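Imine reductase (Amycolatopsis orientalis, PDB 5A9S) probably catalyses the NADPH-dependent reduction of imines to amines. Local coordinates at residues B[65-70]-B[93-98]; B[115-120]-B[135-140]. One frame throughout, in Å; residues are numbered along the deposited sequence.

Interaction 1: B[65-70]-B[93-98]; sequences LVVCLA and NLNSGT
Asn-95 reaches back across Val-67, Cys-68 and Leu-69, and its side chain is the main one between the two segments. Its CG sits between the backbone N and carbonyl carbon (chi1 67°), a turn that swings the amide toward 65-70. There Asn-95 CB presses against Leu-69 O at 3.1 Å, and ND2 passes obliquely by Val-67 CG1 at 4.0 Å. ND2 also lies near Leu-69 N, but both are donors and no hydrogen bond is possible as modelled. Were an alanine here, the amide would go, and this would probably open a gap beside Val-67 CG1 and Leu-69 CB at a residue of the NADP(+) site. The backbones meet as a parallel bridge of Val-67 with Asn-93, one of whose bonds runs nearly straight from Leu-94 N to Val-67 O (2.8 Å). Asn-93 OD1 accepts from Asn-95 N at 3.3 Å, the donor standing above the carbonyl plane; this Asx turn lies where the chain leaves the strand, while Asn-93 ND2 bonds Tyr-116 OH. Val-66 CG1 and Leu-94 CD2 meet at 3.6 Å, both residues packing on Leu-20 of helix 15-26. Adjacent parallel strands whose C-terminal loops carry cofactor-binding residues, here Ala-70 and Asn-95, are characteristic of a Rossmann domain.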
loop_
_atom_site.group_PDB
_atom_site.type_symbol
_atom_site.label_atom_id
_atom_site.label_comp_id
_atom_site.label_asym_id
_atom_site.label_seq_id
_atom_site.Cartn_x
_atom_site.Cartn_y
_atom_site.Cartn_z
ATOM N N LEU B 65 -25.926 -9.013 -22.647
ATOM C CA LEU B 65 -24.956 -10.100 -22.830
ATOM C C LEU B 65 -23.646 -9.836 -22.064
ATOM O O LEU B 65 -22.883 -8.890 -22.343
ATOM C CB LEU B 65 -24.605 -10.288 -24.304
ATOM C CG LEU B 65 -25.784 -10.170 -25.325
ATOM C CD1 LEU B 65 -25.233 -10.149 -26.753
ATOM C CD2 LEU B 65 -26.892 -11.249 -25.170
ATOM N N VAL B 66 -23.392 -10.677 -21.089
ATOM C CA VAL B 66 -22.259 -10.494 -20.213
ATOM C C VAL B 66 -21.234 -11.475 -20.674
ATOM O O VAL B 66 -21.532 -12.643 -20.746
ATOM C CB VAL B 66 -22.652 -10.766 -18.767
ATOM C CG1 VAL B 66 -21.394 -10.773 -17.881
ATOM C CG2 VAL B 66 -23.664 -9.729 -18.311
ATOM N N VAL B 67 -20.049 -10.979 -21.029
ATOM C CA VAL B 67 -19.004 -11.796 -21.614
ATOM C C VAL B 67 -17.761 -11.867 -20.714
ATOM O O VAL B 67 -17.206 -10.834 -20.325
ATOM C CB VAL B 67 -18.590 -11.267 -22.999
ATOM C CG1 VAL B 67 -17.559 -12.203 -23.629
ATOM C CG2 VAL B 67 -19.805 -11.155 -23.934
ATOM N N CYS B 68 -17.310 -13.098 -20.454
ATOM C CA CYS B 68 -16.178 -13.372 -19.629
ATOM C C CYS B 68 -15.417 -14.549 -20.210
ATOM O O CYS B 68 -15.480 -15.654 -19.719
ATOM C CB CYS B 68 -16.627 -13.606 -18.188
ATOM S SG CYS B 68 -15.196 -13.462 -17.090
ATOM N N LEU B 69 -14.749 -14.295 -21.306
ATOM C CA LEU B 69 -13.938 -15.284 -21.993
ATOM C C LEU B 69 -12.461 -15.202 -21.594
ATOM O O LEU B 69 -12.037 -14.232 -20.966
ATOM C CB LEU B 69 -14.055 -15.075 -23.495
ATOM C CG LEU B 69 -15.513 -15.200 -23.925
ATOM C CD1 LEU B 69 -15.691 -14.790 -25.360
ATOM C CD2 LEU B 69 -16.059 -16.587 -23.649
ATOM N N ALA B 70 -11.692 -16.207 -22.008
ATOM C CA ALA B 70 -10.250 -16.234 -21.743
ATOM C C ALA B 70 -9.378 -15.105 -22.350
ATOM O O ALA B 70 -8.256 -14.894 -21.864
ATOM C CB ALA B 70 -9.678 -17.602 -22.088
ATOM N N ASN B 93 -18.306 -6.502 -21.663
ATOM C CA ASN B 93 -17.129 -7.363 -21.795
ATOM C C ASN B 93 -16.230 -7.205 -20.571
ATOM O O ASN B 93 -15.637 -6.150 -20.335
ATOM C CB ASN B 93 -16.395 -6.994 -23.053
ATOM C CG ASN B 93 -15.175 -7.843 -23.325
ATOM O OD1 ASN B 93 -14.911 -8.854 -22.683
ATOM N ND2 ASN B 93 -14.415 -7.414 -24.281
ATOM N N LEU B 94 -16.086 -8.291 -19.830
ATOM C CA LEU B 94 -15.417 -8.262 -18.546
ATOM C C LEU B 94 -14.065 -8.910 -18.563
ATOM O O LEU B 94 -13.473 -9.069 -17.504
ATOM C CB LEU B 94 -16.298 -8.944 -17.525
ATOM C CG LEU B 94 -17.281 -8.199 -16.652
ATOM C CD1 LEU B 94 -17.441 -6.707 -16.792
ATOM C CD2 LEU B 94 -18.634 -8.821 -16.628
ATOM N N ASN B 95 -13.542 -9.217 -19.709
ATOM C CA ASN B 95 -12.252 -9.828 -19.721
ATOM C C ASN B 95 -11.024 -9.099 -20.251
ATOM O O ASN B 95 -9.950 -9.569 -19.932
ATOM C CB ASN B 95 -12.348 -11.150 -20.429
ATOM C CG ASN B 95 -12.662 -10.986 -21.891
ATOM O OD1 ASN B 95 -11.823 -10.475 -22.644
ATOM N ND2 ASN B 95 -13.860 -11.384 -22.303
ATOM N N SER B 96 -11.198 -8.053 -21.051
ATOM C CA SER B 96 -10.116 -7.320 -21.745
ATOM C C SER B 96 -8.730 -7.264 -21.096
ATOM O O SER B 96 -8.589 -7.090 -19.933
ATOM C CB SER B 96 -10.546 -5.915 -22.193
ATOM O OG SER B 96 -11.592 -5.914 -23.112
ATOM N N GLY B 97 -7.707 -7.399 -21.906
ATOM C CA GLY B 97 -6.360 -7.352 -21.437
ATOM C C GLY B 97 -5.773 -5.973 -21.442
ATOM O O GLY B 97 -5.265 -5.576 -20.448
ATOM N N THR B 98 -5.835 -5.258 -22.550
ATOM C CA THR B 98 -5.275 -3.923 -22.647
ATOM C C THR B 98 -6.277 -2.929 -23.208
ATOM O O THR B 98 -7.269 -3.328 -23.733
ATOM C CB THR B 98 -4.059 -3.904 -23.575
ATOM O OG1 THR B 98 -4.485 -4.020 -24.912
ATOM C CG2 THR B 98 -3.183 -5.016 -23.316
#

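Interaction 2: B[115-120]-B[135-140]; sequences GYLDGA and FLYSGS
The one antiparallel junction in the mixed sheet of the NADP-binding domain joins Asp-118 to Ser-138 and Ala-120 to Leu-136. These two hydrogen-bonded pairs exchange four backbone bonds, among them Asp-118 N to Ser-138 O at 2.8 Å and Ala-120 N to Leu-136 O at 2.7 Å. Between them, Gly-119 faces Tyr-137 in a non-hydrogen-bonded pair. The ring of Tyr-137, with CG beside its own backbone N (chi1 -67°), lies obliquely against this glycine, CD1 coming 3.9 Å from Gly-119 CA; a side chain on Gly-119 would run into the ring. Leu-117 reaches toward Gly-139, its CD2 packing 3.8 Å from Gly-139 CA. Gly-139 has a positive phi (143°), and a beta carbon there would strike both Leu-117 CD2 and Tyr-116 O. Beyond this point a water spans the strands, donating to Tyr-116 O and accepting from Ser-140 N at 2.8 Å. On the first strand, Tyr-116 OH donates to the anti lone pair of Asp-118 OD2 (2.6 Å), a bond that, with the one between OD2 and Ser-96 OG, holds the carboxylate. On the sheet face bearing Asp-118, Ala-120, Leu-136 and Ser-138 lies helix 166-193, and Ser-138 OG is held by Ala-164 O and Ala-167 N. Tyr-116 and Asp-118 also pack against helix 99-111, whereas Leu-117 and Tyr-137 meet helix 141-152; strand 90-93 borders 115-121 along its other edge, with strand 156-159 beyond 134-139.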
loop_
_atom_site.group_PDB
_atom_site.type_symbol
_atom_site.label_atom_id
_atom_site.label_comp_id
_atom_site.label_asym_id
_atom_site.label_seq_id
_atom_site.Cartn_x
_atom_site.Cartn_y
_atom_site.Cartn_z
ATOM N N GLY B 115 -24.531 -2.181 -28.523
ATOM C CA GLY B 115 -23.974 -1.371 -27.426
ATOM C C GLY B 115 -22.823 -2.083 -26.714
ATOM O O GLY B 115 -22.770 -3.347 -26.680
ATOM N N TYR B 116 -21.897 -1.298 -26.138
ATOM C CA TYR B 116 -20.699 -1.858 -25.526
ATOM C C TYR B 116 -20.307 -1.193 -24.224
ATOM O O TYR B 116 -20.158 0.036 -24.157
ATOM C CB TYR B 116 -19.531 -1.772 -26.506
ATOM C CG TYR B 116 -18.302 -2.539 -26.060
ATOM C CD1 TYR B 116 -18.211 -3.893 -26.217
ATOM C CD2 TYR B 116 -17.211 -1.876 -25.465
ATOM C CE1 TYR B 116 -17.089 -4.609 -25.796
ATOM C CE2 TYR B 116 -16.076 -2.562 -25.063
ATOM C CZ TYR B 116 -16.003 -3.933 -25.212
ATOM O OH TYR B 116 -14.888 -4.663 -24.777
ATOM N N LEU B 117 -20.115 -2.001 -23.187
ATOM C CA LEU B 117 -19.470 -1.576 -21.964
ATOM C C LEU B 117 -18.293 -2.486 -21.703
ATOM O O LEU B 117 -18.390 -3.697 -21.856
ATOM C CB LEU B 117 -20.378 -1.672 -20.779
ATOM C CG LEU B 117 -21.533 -0.732 -20.653
ATOM C CD1 LEU B 117 -22.303 -1.098 -19.358
ATOM C CD2 LEU B 117 -21.067 0.725 -20.598
ATOM N N ASP B 118 -17.174 -1.900 -21.303
ATOM C CA ASP B 118 -16.011 -2.672 -20.875
ATOM C C ASP B 118 -15.942 -2.527 -19.385
ATOM O O ASP B 118 -16.152 -1.431 -18.835
ATOM C CB ASP B 118 -14.739 -2.190 -21.589
ATOM C CG ASP B 118 -13.689 -3.275 -21.669
ATOM O OD1 ASP B 118 -12.951 -3.328 -20.694
ATOM O OD2 ASP B 118 -13.592 -4.066 -22.652
ATOM N N GLY B 119 -15.716 -3.642 -18.711
ATOM C CA GLY B 119 -15.722 -3.678 -17.255
ATOM C C GLY B 119 -14.539 -4.408 -16.733
ATOM O O GLY B 119 -13.995 -5.268 -17.419
ATOM N N ALA B 120 -14.115 -4.030 -15.525
ATOM C CA ALA B 120 -12.997 -4.656 -14.857
ATOM C C ALA B 120 -13.478 -5.123 -13.498
ATOM O O ALA B 120 -14.082 -4.363 -12.750
ATOM C CB ALA B 120 -11.866 -3.670 -14.673
ATOM N N PHE B 135 -17.039 -3.383 -9.442
ATOM C CA PHE B 135 -16.723 -3.551 -10.851
ATOM C C PHE B 135 -16.569 -2.120 -11.416
ATOM O O PHE B 135 -17.412 -1.256 -11.169
ATOM C CB PHE B 135 -17.855 -4.224 -11.611
ATOM C CG PHE B 135 -17.928 -5.737 -11.470
ATOM C CD1 PHE B 135 -17.831 -6.374 -10.248
ATOM C CD2 PHE B 135 -18.265 -6.499 -12.570
ATOM C CE1 PHE B 135 -17.991 -7.742 -10.141
ATOM C CE2 PHE B 135 -18.478 -7.849 -12.456
ATOM C CZ PHE B 135 -18.296 -8.487 -11.257
ATOM N N LEU B 136 -15.529 -1.913 -12.190
ATOM C CA LEU B 136 -15.297 -0.651 -12.912
ATOM C C LEU B 136 -15.799 -0.770 -14.320
ATOM O O LEU B 136 -15.517 -1.765 -14.977
ATOM C CB LEU B 136 -13.797 -0.353 -12.962
ATOM C CG LEU B 136 -13.091 -0.298 -11.622
ATOM C CD1 LEU B 136 -11.687 0.230 -11.854
ATOM C CD2 LEU B 136 -13.813 0.594 -10.618
ATOM N N TYR B 137 -16.539 0.250 -14.793
ATOM C CA TYR B 137 -17.072 0.259 -16.142
ATOM C C TYR B 137 -16.644 1.521 -16.934
ATOM O O TYR B 137 -16.495 2.602 -16.380
ATOM C CB TYR B 137 -18.608 0.235 -16.100
ATOM C CG TYR B 137 -19.144 -1.051 -15.552
ATOM C CD1 TYR B 137 -19.209 -2.181 -16.352
ATOM C CD2 TYR B 137 -19.471 -1.181 -14.186
ATOM C CE1 TYR B 137 -19.651 -3.402 -15.841
ATOM C CE2 TYR B 137 -19.943 -2.408 -13.667
ATOM C CZ TYR B 137 -20.056 -3.498 -14.514
ATOM O OH TYR B 137 -20.517 -4.728 -14.047
ATOM N N SER B 138 -16.459 1.318 -18.235
ATOM C CA SER B 138 -16.308 2.374 -19.150
ATOM C C SER B 138 -17.075 2.040 -20.439
ATOM O O SER B 138 -17.147 0.876 -20.859
ATOM C CB SER B 138 -14.844 2.710 -19.402
ATOM O OG SER B 138 -14.065 1.637 -19.923
ATOM N N GLY B 139 -17.668 3.092 -21.033
ATOM C CA GLY B 139 -18.452 2.983 -22.268
ATOM C C GLY B 139 -19.613 3.937 -22.186
ATOM O O GLY B 139 -19.772 4.657 -21.199
ATOM N N SER B 140 -20.487 3.886 -23.192
ATOM C CA SER B 140 -21.673 4.731 -23.242
ATOM C C SER B 140 -22.398 4.920 -21.922
ATOM O O SER B 140 -22.807 3.955 -21.283
ATOM C CB SER B 140 -22.678 4.138 -24.240
ATOM O OG SER B 140 -23.934 4.740 -24.013
HETATM O O HOH W 1 -19.672 2.219 -25.347
#

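How the interactions relate
Interactions 1 and 2 occupy neighbouring places in one sheet, their centres about 10 Å apart, and strand 90-93 with its following loop is what connects them. A probable backbone bond joins Asn-93 N to Leu-117 O at 2.8 Å. Past the strand end, Ser-96 OG meets Asp-118 OD2, also at 2.8 Å, in a probable hydrogen bond, while Leu-94 CD1 packs on Gly-119 CA at 3.5 Å. Only interaction 1 itself contains NADP(+)-binding residues, Ala-70 and Asn-95; the cofactor is not bound to this chain. The side chain of Asp-118 lies about 7 Å from that of Asn-95, so interaction 2 lies close to the site, tied to the Asn-95 loop through Asn-93 and Ser-96.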